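Local coordinates for protein soluble lytic murein transglycosylase (Pseudomonas aeruginosa, PDB 5OHU) that turns over peptidoglycan both exolytically and endolytically, probably cleaving its glycan strands as a lytic transglycosylase of the Slt family, at residues M520-P524 / G525-E529; I536-S540 / T541-I545; R101-R104 / L105-D108; K75-N79 / E80-R84; L260-Y263 / S264-P268. One frame throughout, in Å; residues are numbered along the deposited sequence.

Contact 1: M520-P524 / G525-E529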
loop_
_atom_site.group_PDB
_atom_site.type_symbol
_atom_site.label_atom_id
_atom_site.label_comp_id
_atom_site.label_asym_id
_atom_site.label_seq_id
_atom_site.Cartn_x
_atom_site.Cartn_y
_atom_site.Cartn_z
ATOM N N MET A 520 1.271 19.219 4.494
ATOM C CA MET A 520 2.353 18.979 3.558
ATOM C C MET A 520 3.343 17.937 4.072
ATOM O O MET A 520 4.380 17.716 3.432
ATOM C CB MET A 520 3.019 20.319 3.236
ATOM C CG MET A 520 2.156 21.140 2.286
ATOM S SD MET A 520 2.937 22.695 1.760
ATOM C CE MET A 520 3.648 22.092 0.194
ATOM N N GLN A 521 3.011 17.251 5.178
ATOM C CA GLN A 521 3.709 16.044 5.637
ATOM C C GLN A 521 5.198 16.320 5.844
ATOM O O GLN A 521 6.076 15.668 5.274
ATOM C CB GLN A 521 3.488 14.871 4.659
ATOM C CG GLN A 521 2.083 14.289 4.715
ATOM C CD GLN A 521 1.812 13.594 6.052
ATOM O OE1 GLN A 521 2.037 12.390 6.201
ATOM N NE2 GLN A 521 1.342 14.364 7.033
ATOM N N LEU A 522 5.467 17.329 6.654
ATOM C CA LEU A 522 6.832 17.742 6.915
ATOM C C LEU A 522 7.435 16.901 8.029
ATOM O O LEU A 522 6.793 16.651 9.056
ATOM C CB LEU A 522 6.884 19.220 7.304
ATOM C CG LEU A 522 6.344 20.208 6.272
ATOM C CD1 LEU A 522 6.377 21.642 6.832
ATOM C CD2 LEU A 522 7.153 20.085 4.984
ATOM N N MET A 523 8.663 16.465 7.814
ATOM C CA MET A 523 9.441 15.898 8.898
ATOM C C MET A 523 9.926 17.016 9.817
ATOM O O MET A 523 10.262 18.108 9.346
ATOM C CB MET A 523 10.623 15.105 8.350
ATOM C CG MET A 523 10.182 13.912 7.518
ATOM S SD MET A 523 9.251 12.743 8.548
ATOM C CE MET A 523 10.410 12.418 9.873
ATOM N N PRO A 524 9.962 16.767 11.127
ATOM C CA PRO A 524 10.227 17.859 12.076
ATOM C C PRO A 524 11.617 18.439 11.957
ATOM O O PRO A 524 11.792 19.643 12.174
ATOM C CB PRO A 524 10.011 17.194 13.445
ATOM C CG PRO A 524 9.220 15.935 13.149
ATOM C CD PRO A 524 9.674 15.492 11.802
ATOM N N GLY A 525 12.618 17.623 11.639
ATOM C CA GLY A 525 13.934 18.172 11.379
ATOM C C GLY A 525 13.971 18.985 10.101
ATOM O O GLY A 525 14.619 20.029 10.040
ATOM N N THR A 526 13.281 18.511 9.061
ATOM C CA THR A 526 13.132 19.299 7.843
ATOM C C THR A 526 12.469 20.641 8.136
ATOM O O THR A 526 12.908 21.686 7.637
ATOM C CB THR A 526 12.301 18.526 6.818
ATOM O OG1 THR A 526 12.931 17.273 6.526
ATOM C CG2 THR A 526 12.130 19.341 5.529
ATOM N N ALA A 527 11.401 20.630 8.938
ATOM C CA ALA A 527 10.697 21.871 9.228
ATOM C C ALA A 527 11.579 22.843 10.001
ATOM O O ALA A 527 11.542 24.050 9.746
ATOM C CB ALA A 527 9.401 21.585 9.998
ATOM N N LYS A 528 12.382 22.347 10.949
ATOM C CA LYS A 528 13.198 23.276 11.728
ATOM C C LYS A 528 14.306 23.890 10.878
ATOM O O LYS A 528 14.615 25.075 11.032
ATOM C CB LYS A 528 13.768 22.579 12.966
ATOM C CG LYS A 528 12.724 22.316 14.048
ATOM C CD LYS A 528 13.316 21.781 15.367
ATOM C CE LYS A 528 13.383 20.256 15.384
ATOM N NZ LYS A 528 13.703 19.726 16.743
ATOM N N GLU A 529 14.892 23.113 9.964
ATOM C CA GLU A 529 15.926 23.639 9.080
ATOM C C GLU A 529 15.358 24.685 8.128
ATOM O O GLU A 529 15.959 25.750 7.930
ATOM C CB GLU A 529 16.575 22.494 8.298
ATOM C CG GLU A 529 17.727 21.815 9.033
ATOM C CD GLU A 529 18.011 20.403 8.534
ATOM O OE1 GLU A 529 18.615 19.616 9.302
ATOM O OE2 GLU A 529 17.627 20.077 7.387
HETATM O O HOH W 1 9.802 16.959 5.210
#

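Contact 2: I536-S540 / T541-I545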
loop_
_atom_site.group_PDB
_atom_site.type_symbol
_atom_site.label_atom_id
_atom_site.label_comp_id
_atom_site.label_asym_id
_atom_site.label_seq_id
_atom_site.Cartn_x
_atom_site.Cartn_y
_atom_site.Cartn_z
ATOM N N ILE A 536 11.473 31.959 9.074
ATOM C CA ILE A 536 10.050 31.750 9.346
ATOM C C ILE A 536 9.913 31.188 10.758
ATOM O O ILE A 536 10.452 30.095 11.020
ATOM C CB ILE A 536 9.414 30.816 8.317
ATOM C CG1 ILE A 536 9.485 31.424 6.918
ATOM C CG2 ILE A 536 7.973 30.488 8.702
ATOM C CD1 ILE A 536 9.072 30.456 5.832
ATOM N N PRO A 537 9.204 31.850 11.664
ATOM C CA PRO A 537 9.139 31.382 13.054
ATOM C C PRO A 537 8.438 30.039 13.183
ATOM O O PRO A 537 7.394 29.804 12.573
ATOM C CB PRO A 537 8.341 32.483 13.766
ATOM C CG PRO A 537 8.490 33.700 12.894
ATOM C CD PRO A 537 8.543 33.158 11.488
ATOM N N LEU A 538 9.018 29.167 14.009
ATOM C CA LEU A 538 8.449 27.855 14.314
ATOM C C LEU A 538 8.645 27.596 15.801
ATOM O O LEU A 538 9.760 27.284 16.230
ATOM C CB LEU A 538 9.110 26.756 13.488
ATOM C CG LEU A 538 8.674 25.336 13.851
ATOM C CD1 LEU A 538 7.177 25.211 13.679
ATOM C CD2 LEU A 538 9.421 24.292 13.014
ATOM N N ALA A 539 7.563 27.705 16.580
ATOM C CA ALA A 539 7.670 27.578 18.035
ATOM C C ALA A 539 8.046 26.161 18.456
ATOM O O ALA A 539 8.909 25.979 19.323
ATOM C CB ALA A 539 6.361 27.998 18.700
ATOM N N SER A 540 7.416 25.149 17.861
ATOM C CA SER A 540 7.716 23.760 18.184
ATOM C C SER A 540 7.275 22.881 17.023
ATOM O O SER A 540 6.512 23.304 16.155
ATOM C CB SER A 540 7.019 23.316 19.474
ATOM O OG SER A 540 5.621 23.176 19.274
ATOM N N THR A 541 7.760 21.635 17.036
ATOM C CA THR A 541 7.247 20.620 16.119
ATOM C C THR A 541 5.727 20.528 16.190
ATOM O O THR A 541 5.062 20.305 15.172
ATOM C CB THR A 541 7.879 19.260 16.437
ATOM O OG1 THR A 541 9.273 19.288 16.112
ATOM C CG2 THR A 541 7.209 18.135 15.646
ATOM N N GLN A 542 5.156 20.726 17.381
ATOM C CA GLN A 542 3.714 20.558 17.546
ATOM C C GLN A 542 2.924 21.535 16.677
ATOM O O GLN A 542 1.863 21.184 16.147
ATOM C CB GLN A 542 3.334 20.710 19.022
ATOM C CG GLN A 542 1.829 20.860 19.299
ATOM C CD GLN A 542 1.009 19.603 19.010
ATOM O OE1 GLN A 542 1.523 18.595 18.511
ATOM N NE2 GLN A 542 -0.282 19.662 19.332
ATOM N N GLN A 543 3.431 22.759 16.501
ATOM C CA GLN A 543 2.728 23.750 15.691
ATOM C C GLN A 543 2.547 23.325 14.238
ATOM O O GLN A 543 1.761 23.960 13.526
ATOM C CB GLN A 543 3.464 25.089 15.732
ATOM C CG GLN A 543 2.971 26.035 16.804
ATOM C CD GLN A 543 3.622 27.393 16.709
ATOM O OE1 GLN A 543 4.508 27.613 15.878
ATOM N NE2 GLN A 543 3.186 28.321 17.560
ATOM N N LEU A 544 3.232 22.269 13.788
ATOM C CA LEU A 544 3.122 21.803 12.408
ATOM C C LEU A 544 1.733 21.293 12.031
ATOM O O LEU A 544 1.490 21.057 10.841
ATOM C CB LEU A 544 4.140 20.696 12.151
ATOM C CG LEU A 544 5.590 21.153 12.040
ATOM C CD1 LEU A 544 6.497 19.938 11.896
ATOM C CD2 LEU A 544 5.726 22.084 10.845
ATOM N N ILE A 545 0.817 21.091 12.988
ATOM C CA ILE A 545 -0.552 20.760 12.588
ATOM C C ILE A 545 -1.430 21.994 12.475
ATOM O O ILE A 545 -2.609 21.873 12.114
ATOM C CB ILE A 545 -1.256 19.766 13.534
ATOM C CG1 ILE A 545 -1.401 20.344 14.938
ATOM C CG2 ILE A 545 -0.553 18.416 13.562
ATOM C CD1 ILE A 545 -2.460 19.623 15.743
#

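Contact 3: R101-R104 / L105-D108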
loop_
_atom_site.group_PDB
_atom_site.type_symbol
_atom_site.label_atom_id
_atom_site.label_comp_id
_atom_site.label_asym_id
_atom_site.label_seq_id
_atom_site.Cartn_x
_atom_site.Cartn_y
_atom_site.Cartn_z
ATOM N N ARG A 101 -11.134 -12.954 21.663
ATOM C CA ARG A 101 -11.064 -13.259 23.089
ATOM C C ARG A 101 -12.032 -14.367 23.484
ATOM O O ARG A 101 -11.670 -15.296 24.211
ATOM C CB ARG A 101 -11.367 -11.999 23.880
ATOM C CG ARG A 101 -10.172 -11.167 24.078
ATOM C CD ARG A 101 -10.558 -9.749 24.264
ATOM N NE ARG A 101 -9.356 -8.935 24.182
ATOM C CZ ARG A 101 -9.351 -7.615 24.182
ATOM N NH1 ARG A 101 -10.500 -6.966 24.238
ATOM N NH2 ARG A 101 -8.194 -6.973 24.101
ATOM N N TRP A 102 -13.273 -14.282 23.018
ATOM C CA TRP A 102 -14.250 -15.309 23.355
ATOM C C TRP A 102 -13.865 -16.667 22.768
ATOM O O TRP A 102 -13.855 -17.677 23.482
ATOM C CB TRP A 102 -15.623 -14.878 22.879
ATOM C CG TRP A 102 -16.693 -15.749 23.348
ATOM C CD1 TRP A 102 -16.912 -16.160 24.624
ATOM C CD2 TRP A 102 -17.720 -16.337 22.549
ATOM N NE1 TRP A 102 -18.008 -16.984 24.670
ATOM C CE2 TRP A 102 -18.529 -17.099 23.407
ATOM C CE3 TRP A 102 -18.026 -16.298 21.186
ATOM C CZ2 TRP A 102 -19.634 -17.812 22.953
ATOM C CZ3 TRP A 102 -19.121 -16.994 20.738
ATOM C CH2 TRP A 102 -19.917 -17.741 21.617
ATOM N N LEU A 103 -13.529 -16.712 21.469
ATOM C CA LEU A 103 -13.170 -17.989 20.841
ATOM C C LEU A 103 -11.972 -18.626 21.537
ATOM O O LEU A 103 -11.898 -19.855 21.666
ATOM C CB LEU A 103 -12.889 -17.805 19.341
ATOM C CG LEU A 103 -14.067 -17.709 18.336
ATOM C CD1 LEU A 103 -14.601 -19.064 17.951
ATOM C CD2 LEU A 103 -15.226 -16.932 18.917
ATOM N N ARG A 104 -11.034 -17.804 22.002
ATOM C CA ARG A 104 -9.929 -18.290 22.825
ATOM C C ARG A 104 -10.446 -18.983 24.089
ATOM O O ARG A 104 -10.076 -20.129 24.390
ATOM C CB ARG A 104 -9.032 -17.099 23.158
ATOM C CG ARG A 104 -7.673 -17.380 23.692
ATOM C CD ARG A 104 -7.036 -16.057 24.140
ATOM N NE ARG A 104 -6.400 -15.311 23.057
ATOM C CZ ARG A 104 -6.392 -13.981 22.967
ATOM N NH1 ARG A 104 -7.019 -13.244 23.880
ATOM N NH2 ARG A 104 -5.764 -13.383 21.963
ATOM N N LEU A 105 -11.332 -18.312 24.831
ATOM C CA LEU A 105 -11.980 -18.962 25.967
ATOM C C LEU A 105 -12.666 -20.266 25.561
ATOM O O LEU A 105 -12.502 -21.298 26.226
ATOM C CB LEU A 105 -12.985 -18.012 26.612
ATOM C CG LEU A 105 -12.379 -16.809 27.347
ATOM C CD1 LEU A 105 -13.489 -15.931 27.903
ATOM C CD2 LEU A 105 -11.428 -17.247 28.467
ATOM N N LEU A 106 -13.452 -20.244 24.477
ATOM C CA LEU A 106 -14.215 -21.439 24.111
ATOM C C LEU A 106 -13.291 -22.612 23.839
ATOM O O LEU A 106 -13.587 -23.759 24.211
ATOM C CB LEU A 106 -15.077 -21.168 22.879
ATOM C CG LEU A 106 -16.181 -20.131 22.994
ATOM C CD1 LEU A 106 -16.770 -19.895 21.630
ATOM C CD2 LEU A 106 -17.243 -20.606 24.027
ATOM N N ALA A 107 -12.178 -22.345 23.160
ATOM C CA ALA A 107 -11.213 -23.395 22.866
ATOM C C ALA A 107 -10.538 -23.888 24.139
ATOM O O ALA A 107 -10.367 -25.097 24.325
ATOM C CB ALA A 107 -10.177 -22.877 21.865
ATOM N N ASP A 108 -10.154 -22.969 25.032
ATOM C CA ASP A 108 -9.520 -23.381 26.281
ATOM C C ASP A 108 -10.443 -24.263 27.121
ATOM O O ASP A 108 -9.960 -25.088 27.898
ATOM C CB ASP A 108 -9.061 -22.156 27.074
ATOM C CG ASP A 108 -7.993 -21.331 26.330
ATOM O OD1 ASP A 108 -7.383 -21.841 25.362
ATOM O OD2 ASP A 108 -7.752 -20.167 26.721
#

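Contact 4: K75-N79 / E80-R84. With PO4 (phosphate ion), chain C.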
loop_
_atom_site.group_PDB
_atom_site.type_symbol
_atom_site.label_atom_id
_atom_site.label_comp_id
_atom_site.label_asym_id
_atom_site.label_seq_id
_atom_site.Cartn_x
_atom_site.Cartn_y
_atom_site.Cartn_z
ATOM N N LYS A 75 -14.979 -13.679 30.808
ATOM C CA LYS A 75 -14.681 -15.022 31.304
ATOM C C LYS A 75 -15.838 -15.609 32.108
ATOM O O LYS A 75 -15.897 -16.828 32.295
ATOM C CB LYS A 75 -13.384 -15.004 32.127
ATOM C CG LYS A 75 -12.894 -16.406 32.526
ATOM C CD LYS A 75 -11.436 -16.456 32.949
ATOM C CE LYS A 75 -11.157 -17.745 33.726
ATOM N NZ LYS A 75 -9.846 -17.707 34.430
ATOM N N SER A 76 -16.789 -14.783 32.541
ATOM C CA SER A 76 -17.959 -15.260 33.251
ATOM C C SER A 76 -19.233 -15.237 32.424
ATOM O O SER A 76 -20.246 -15.775 32.876
ATOM C CB SER A 76 -18.180 -14.426 34.519
ATOM O OG SER A 76 -17.019 -14.455 35.317
ATOM N N ALA A 77 -19.222 -14.643 31.240
ATOM C CA ALA A 77 -20.464 -14.433 30.511
ATOM C C ALA A 77 -20.963 -15.731 29.881
ATOM O O ALA A 77 -20.179 -16.530 29.364
ATOM C CB ALA A 77 -20.272 -13.360 29.438
ATOM N N SER A 78 -22.276 -15.933 29.917
ATOM C CA SER A 78 -22.860 -17.103 29.285
ATOM C C SER A 78 -22.676 -17.053 27.767
ATOM O O SER A 78 -22.538 -15.981 27.167
ATOM C CB SER A 78 -24.345 -17.184 29.594
ATOM O OG SER A 78 -25.009 -16.091 28.983
ATOM N N ASN A 79 -22.685 -18.242 27.144
ATOM C CA ASN A 79 -22.740 -18.326 25.683
ATOM C C ASN A 79 -23.922 -17.538 25.145
ATOM O O ASN A 79 -23.811 -16.851 24.123
ATOM C CB ASN A 79 -22.872 -19.777 25.222
ATOM C CG ASN A 79 -21.594 -20.570 25.355
ATOM O OD1 ASN A 79 -20.625 -20.142 25.989
ATOM N ND2 ASN A 79 -21.595 -21.765 24.760
ATOM N N GLU A 80 -25.063 -17.636 25.832
ATOM C CA GLU A 80 -26.281 -16.965 25.391
ATOM C C GLU A 80 -26.075 -15.460 25.272
ATOM O O GLU A 80 -26.452 -14.848 24.264
ATOM C CB GLU A 80 -27.423 -17.276 26.365
ATOM C CG GLU A 80 -27.899 -18.735 26.343
ATOM C CD GLU A 80 -26.920 -19.715 27.035
ATOM O OE1 GLU A 80 -26.005 -19.268 27.778
ATOM O OE2 GLU A 80 -27.089 -20.947 26.857
ATOM N N GLU A 81 -25.484 -14.845 26.296
ATOM C CA GLU A 81 -25.309 -13.399 26.266
ATOM C C GLU A 81 -24.325 -12.988 25.181
ATOM O O GLU A 81 -24.585 -12.048 24.428
ATOM C CB GLU A 81 -24.845 -12.884 27.625
ATOM C CG GLU A 81 -24.888 -11.376 27.705
ATOM C CD GLU A 81 -24.400 -10.829 29.039
ATOM O OE1 GLU A 81 -24.055 -11.636 29.932
ATOM O OE2 GLU A 81 -24.357 -9.586 29.181
ATOM N N VAL A 82 -23.185 -13.676 25.087
ATOM C CA VAL A 82 -22.182 -13.307 24.084
ATOM C C VAL A 82 -22.745 -13.492 22.685
ATOM O O VAL A 82 -22.631 -12.605 21.833
ATOM C CB VAL A 82 -20.889 -14.121 24.261
ATOM C CG1 VAL A 82 -19.865 -13.713 23.202
ATOM C CG2 VAL A 82 -20.320 -13.929 25.652
ATOM N N GLU A 83 -23.345 -14.656 22.425
ATOM C CA GLU A 83 -23.931 -14.911 21.114
ATOM C C GLU A 83 -24.934 -13.829 20.765
ATOM O O GLU A 83 -24.937 -13.297 19.644
ATOM C CB GLU A 83 -24.596 -16.281 21.103
ATOM C CG GLU A 83 -23.612 -17.424 21.022
ATOM C CD GLU A 83 -24.270 -18.762 21.261
ATOM O OE1 GLU A 83 -25.492 -18.778 21.533
ATOM O OE2 GLU A 83 -23.567 -19.798 21.179
ATOM N N ARG A 84 -25.758 -13.458 21.742
ATOM C CA ARG A 84 -26.716 -12.380 21.547
ATOM C C ARG A 84 -26.019 -11.073 21.184
ATOM O O ARG A 84 -26.462 -10.359 20.279
ATOM C CB ARG A 84 -27.564 -12.217 22.800
ATOM C CG ARG A 84 -28.464 -11.012 22.784
ATOM C CD ARG A 84 -29.292 -10.996 24.045
ATOM N NE ARG A 84 -30.206 -9.869 24.022
ATOM C CZ ARG A 84 -29.942 -8.695 24.579
ATOM N NH1 ARG A 84 -28.786 -8.549 25.201
ATOM N NH2 ARG A 84 -30.825 -7.691 24.512
HETATM P P PO4 C . -33.034 -8.699 22.015
HETATM O O1 PO4 C . -32.239 -7.549 22.566
HETATM O O2 PO4 C . -32.128 -9.885 21.839
HETATM O O3 PO4 C . -33.649 -8.314 20.690
HETATM O O4 PO4 C . -34.086 -9.060 23.021
HETATM O O HOH W 2 -24.026 -14.070 31.152
HETATM O O HOH W 3 -23.919 -22.282 22.217
#

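Contact 5: L260-Y263 / S264-P268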
loop_
_atom_site.group_PDB
_atom_site.type_symbol
_atom_site.label_atom_id
_atom_site.label_comp_id
_atom_site.label_asym_id
_atom_site.label_seq_id
_atom_site.Cartn_x
_atom_site.Cartn_y
_atom_site.Cartn_z
ATOM N N LEU A 260 25.449 -16.278 -11.041
ATOM C CA LEU A 260 24.508 -17.161 -11.725
ATOM C C LEU A 260 25.168 -17.813 -12.928
ATOM O O LEU A 260 25.023 -19.022 -13.143
ATOM C CB LEU A 260 23.268 -16.378 -12.157
ATOM C CG LEU A 260 22.264 -17.188 -12.980
ATOM C CD1 LEU A 260 21.723 -18.348 -12.156
ATOM C CD2 LEU A 260 21.113 -16.309 -13.493
ATOM N N ASP A 261 25.954 -17.039 -13.688
ATOM C CA ASP A 261 26.600 -17.599 -14.870
ATOM C C ASP A 261 27.605 -18.674 -14.484
ATOM O O ASP A 261 27.804 -19.634 -15.234
ATOM C CB ASP A 261 27.258 -16.483 -15.695
ATOM C CG ASP A 261 26.230 -15.568 -16.350
ATOM O OD1 ASP A 261 25.051 -15.982 -16.450
ATOM O OD2 ASP A 261 26.591 -14.443 -16.765
ATOM N N TYR A 262 28.235 -18.546 -13.316
ATOM C CA TYR A 262 29.090 -19.621 -12.830
ATOM C C TYR A 262 28.272 -20.791 -12.283
ATOM O O TYR A 262 28.562 -21.950 -12.583
ATOM C CB TYR A 262 30.035 -19.108 -11.741
ATOM C CG TYR A 262 30.949 -20.198 -11.233
ATOM C CD1 TYR A 262 30.526 -21.081 -10.226
ATOM C CD2 TYR A 262 32.249 -20.326 -11.730
ATOM C CE1 TYR A 262 31.352 -22.092 -9.773
ATOM C CE2 TYR A 262 33.093 -21.314 -11.270
ATOM C CZ TYR A 262 32.632 -22.193 -10.291
ATOM O OH TYR A 262 33.461 -23.178 -9.836
ATOM N N TYR A 263 27.274 -20.508 -11.435
ATOM C CA TYR A 263 26.611 -21.567 -10.674
ATOM C C TYR A 263 25.621 -22.370 -11.508
ATOM O O TYR A 263 25.319 -23.514 -11.146
ATOM C CB TYR A 263 25.872 -20.980 -9.459
ATOM C CG TYR A 263 26.785 -20.633 -8.301
ATOM C CD1 TYR A 263 27.513 -21.620 -7.651
ATOM C CD2 TYR A 263 26.937 -19.318 -7.882
ATOM C CE1 TYR A 263 28.351 -21.311 -6.599
ATOM C CE2 TYR A 263 27.790 -18.986 -6.832
ATOM C CZ TYR A 263 28.485 -19.991 -6.192
ATOM O OH TYR A 263 29.327 -19.691 -5.157
ATOM N N SER A 264 25.104 -21.793 -12.598
ATOM C CA SER A 264 24.030 -22.441 -13.346
ATOM C C SER A 264 24.411 -23.858 -13.769
ATOM O O SER A 264 23.597 -24.779 -13.672
ATOM C CB SER A 264 23.660 -21.591 -14.560
ATOM O OG SER A 264 22.469 -22.071 -15.158
ATOM N N SER A 265 25.652 -24.060 -14.196
ATOM C CA SER A 265 26.109 -25.353 -14.682
ATOM C C SER A 265 26.757 -26.200 -13.597
ATOM O O SER A 265 27.131 -27.347 -13.864
ATOM C CB SER A 265 27.107 -25.166 -15.830
ATOM O OG SER A 265 28.401 -24.866 -15.328
ATOM N N ALA A 266 26.904 -25.673 -12.389
ATOM C CA ALA A 266 27.584 -26.398 -11.336
ATOM C C ALA A 266 26.643 -27.003 -10.304
ATOM O O ALA A 266 27.072 -27.883 -9.551
ATOM C CB ALA A 266 28.598 -25.476 -10.635
ATOM N N LEU A 267 25.381 -26.572 -10.249
ATOM C CA LEU A 267 24.488 -26.922 -9.154
ATOM C C LEU A 267 23.116 -27.301 -9.694
ATOM O O LEU A 267 22.639 -26.689 -10.657
ATOM C CB LEU A 267 24.346 -25.759 -8.167
ATOM C CG LEU A 267 25.622 -25.417 -7.400
ATOM C CD1 LEU A 267 25.376 -24.266 -6.430
ATOM C CD2 LEU A 267 26.136 -26.650 -6.667
ATOM N N PRO A 268 22.519 -28.204 -9.149
ATOM C CA PRO A 268 21.245 -28.713 -9.698
ATOM C C PRO A 268 20.046 -27.859 -9.304
ATOM O O PRO A 268 19.149 -28.277 -8.566
ATOM C CB PRO A 268 21.174 -30.117 -9.094
ATOM C CG PRO A 268 21.789 -29.917 -7.726
ATOM C CD PRO A 268 22.972 -29.002 -7.995
#

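Contact 1: M520-P524 / G525-E529
Met523 and Pro524 each present a flat peptide carbonyl to the first turn of helix 524-534, and the two are met differently. Ala527 N comes almost head-on to Met523 O, 2.8 Å away. At Pro524 the approach is canted: Lys528 N lies 3.0 Å from Pro524 O but 32° off the carbonyl plane. Carbons crowd the same two oxygens. Thr526 CB is 3.3 Å from Met523 O, and the Lys528 chain passes beside Pro524 O with its CG at 3.4 Å. The bend in that lysine (chi3 -90°) brings CE back to 3.6 Å from the same oxygen. Thr526 holds OG1 beside its backbone N (chi1 -58°), facing Met523 CB. A water accepts from Met523 N at 2.9 Å and makes a weak bond to Thr526 OG1. The Thr526 side chain also touches Tyr557 of helix 547-564. Leu522 CD1 reaches Ala527 CB at 4.4 Å, a loose hydrophobic staple between Leu522, just before the N-cap, and Ala527, four residues after the N-cap; Leu553 backs the leucine. Within the lysozyme-like SLT domain this is a helix start with Met523 as N-cap and Pro524 in the first turn. The methionine side chain has no oxygen to cap with and proline no N-H to give, so backbone N-H to carbonyl bonds carry the polar chemistry, with one water joining Met523 N weakly to Thr526 OG1.

Contact 2: I536-S540 / T541-I545
Thr541 opens the turn directly after Ser540, its CB 3.7 Å from Ser540 C, and its own carbonyl oxygen takes the N-H of Leu544 to start the 3-10 segment. Next comes Gln542, whose N points at Ser540 OG from 3.1 Å; the bond is weak and bent, with the outline of an ST turn. Ser540 can offer that oxygen because chi1 of 72° tucks OG between its own N and carbonyl carbon, where it also lies against Gln542 CB. Gln543 does most of the joining. Its N makes a weak bond to Ser540 O, while its extended side chain runs back along the loop until OE1 accepts from Ala539 N at 3.1 Å. The donor stands well above the amide plane, 55° out of it, and the same amide rests on the alanine methyl, with Gln543 CD 3.4 Å from Ala539 CB. Leu544 supplies the apolar side, its CD2 4.5 Å from Leu538 CD1. The turn thus bridges helices 524-534 and 547-564: Leu538 lies on Lys528 and Ser531 of the first and Leu553 of the second, and Leu544 O accepts from Asn550.

Contact 3: R101-R104 / L105-D108
Leu106 N donates to Trp102 O at 2.8 Å, nearly in line with the carbonyl, one of four consecutive i to i+4 bonds that run from Arg101 to Asp108. The side chains of the same two residues meet as well. Trp102 has CG anti to its N (chi1 -171°), which brings the indole alongside Leu106. There Leu106 CD1 sits over the six-membered ring, 3.5 Å from its centroid and only 2° off the normal, a clean CH-pi contact. The other methyl, Leu106 CD2, is 3.8 Å from Trp102 NE1. Leu103 CD2 also touches Leu106 CD1 at 4.3 Å. On the polar side Arg104 and Asp108 point the same way without pairing, NE to OD2 being 6.2 Å; Arg104 instead bridges to Glu127. Tyr118 of helix 112-118 packs edge-to-face with Trp102. Such helix-on-helix packing is consistent with the ring-shaped, superhelical alpha domain of Slt70-like enzymes.

Contact 4: K75-N79 / E80-R84
Ser78 is the N-cap of helix 79-88, and its short side chain is busy from the start. CB lies 3.2 Å from Glu80 OE1, the glutamate having folded back at chi2. Beyond it OG, placed by chi1 of 66° between the serine N and carbonyl carbon, accepts from Glu81 N at 3.0 Å and brushes Glu81 CB. The return half of a capping box is carried by water: Ser78 N donates to it at 2.8 Å, and it donates to Glu81 OE1 at 2.7 Å. Arg73 holds the other oxygen of Glu81 in a salt bridge. Ala77 CB and Val82 CG2 close at 3.8 Å, a hydrophobic staple over the capped end. Asn79 O takes Glu83 N at 2.8 Å, and the first carbons of Glu83 lie against that same oxygen. A second water, donating to Glu83 OE2, makes a long, weak bond with Asn79 ND2, which also donates to Asp111. Farther on, Arg84 runs out straight to a phosphate, probably from the crystallisation liquor, with NE 2.9 Å from its O2. The helix start is wedged between three others: Leu70 of helix 62-72 meets Ala77 and Glu81, Trp102 of helix 95-108 meets Asn79, Val82 and Glu83, and Thr114 of helix 112-118 meets Asn79 and Glu83.

Contact 5: L260-Y263 / S264-P268
Leu260 O receives Ser264 N at 2.8 Å near the end of helix 253-263. Three residues on, the pattern tightens to i to i+3: Tyr263 O takes Ala266 N at 3.0 Å, with the donor 65° above the carbonyl plane, and Leu267 N makes a weak bond to it as well. By Leu267 the chain has become extended. Among the side chains, Tyr263 and Leu267 lie alongside each other, pointing the same way, and CD1 of the ring is 3.6 Å from Leu267 CD1. Both keep CG beside their own backbone N (chi1 -78° for Tyr263), which turns them to one flank, against Val241 of helix 235-251. Tyr262 reaches Ala266 more loosely, CE1 to CB 4.4 Å, and Ser264 CB rests 3.2 Å from Leu260 O. The hydroxyl of Tyr263 bonds to Leu224 O. Tyr263 O is thus held by Ala266 N with weak help from Leu267 N, while the apolar pair beside it ties the departing loop to the helix flank.

Overall arrangement
All five contacts are local, between neighbouring residues of one chain, and all mix buried and exposed residues; contact 2, with a single buried one, lies most at the surface. Contacts 1 and 2 touch within the SLT domain, where Ala527 meets Leu544 and Pro524 meets Thr541. Contacts 3 and 4 form a second pair, about 47 to 51 Å away between centres, in which Trp102 packs on Val82 across successive helices. Contact 5 stands alone, its nearest atoms about 38 Å or more from any other contact. Contacts 1 and 4 both begin helices with staples, but in contact 4 a serine hydroxyl caps a first-turn N-H, whereas contact 1 has a methionine N-cap without such a bond.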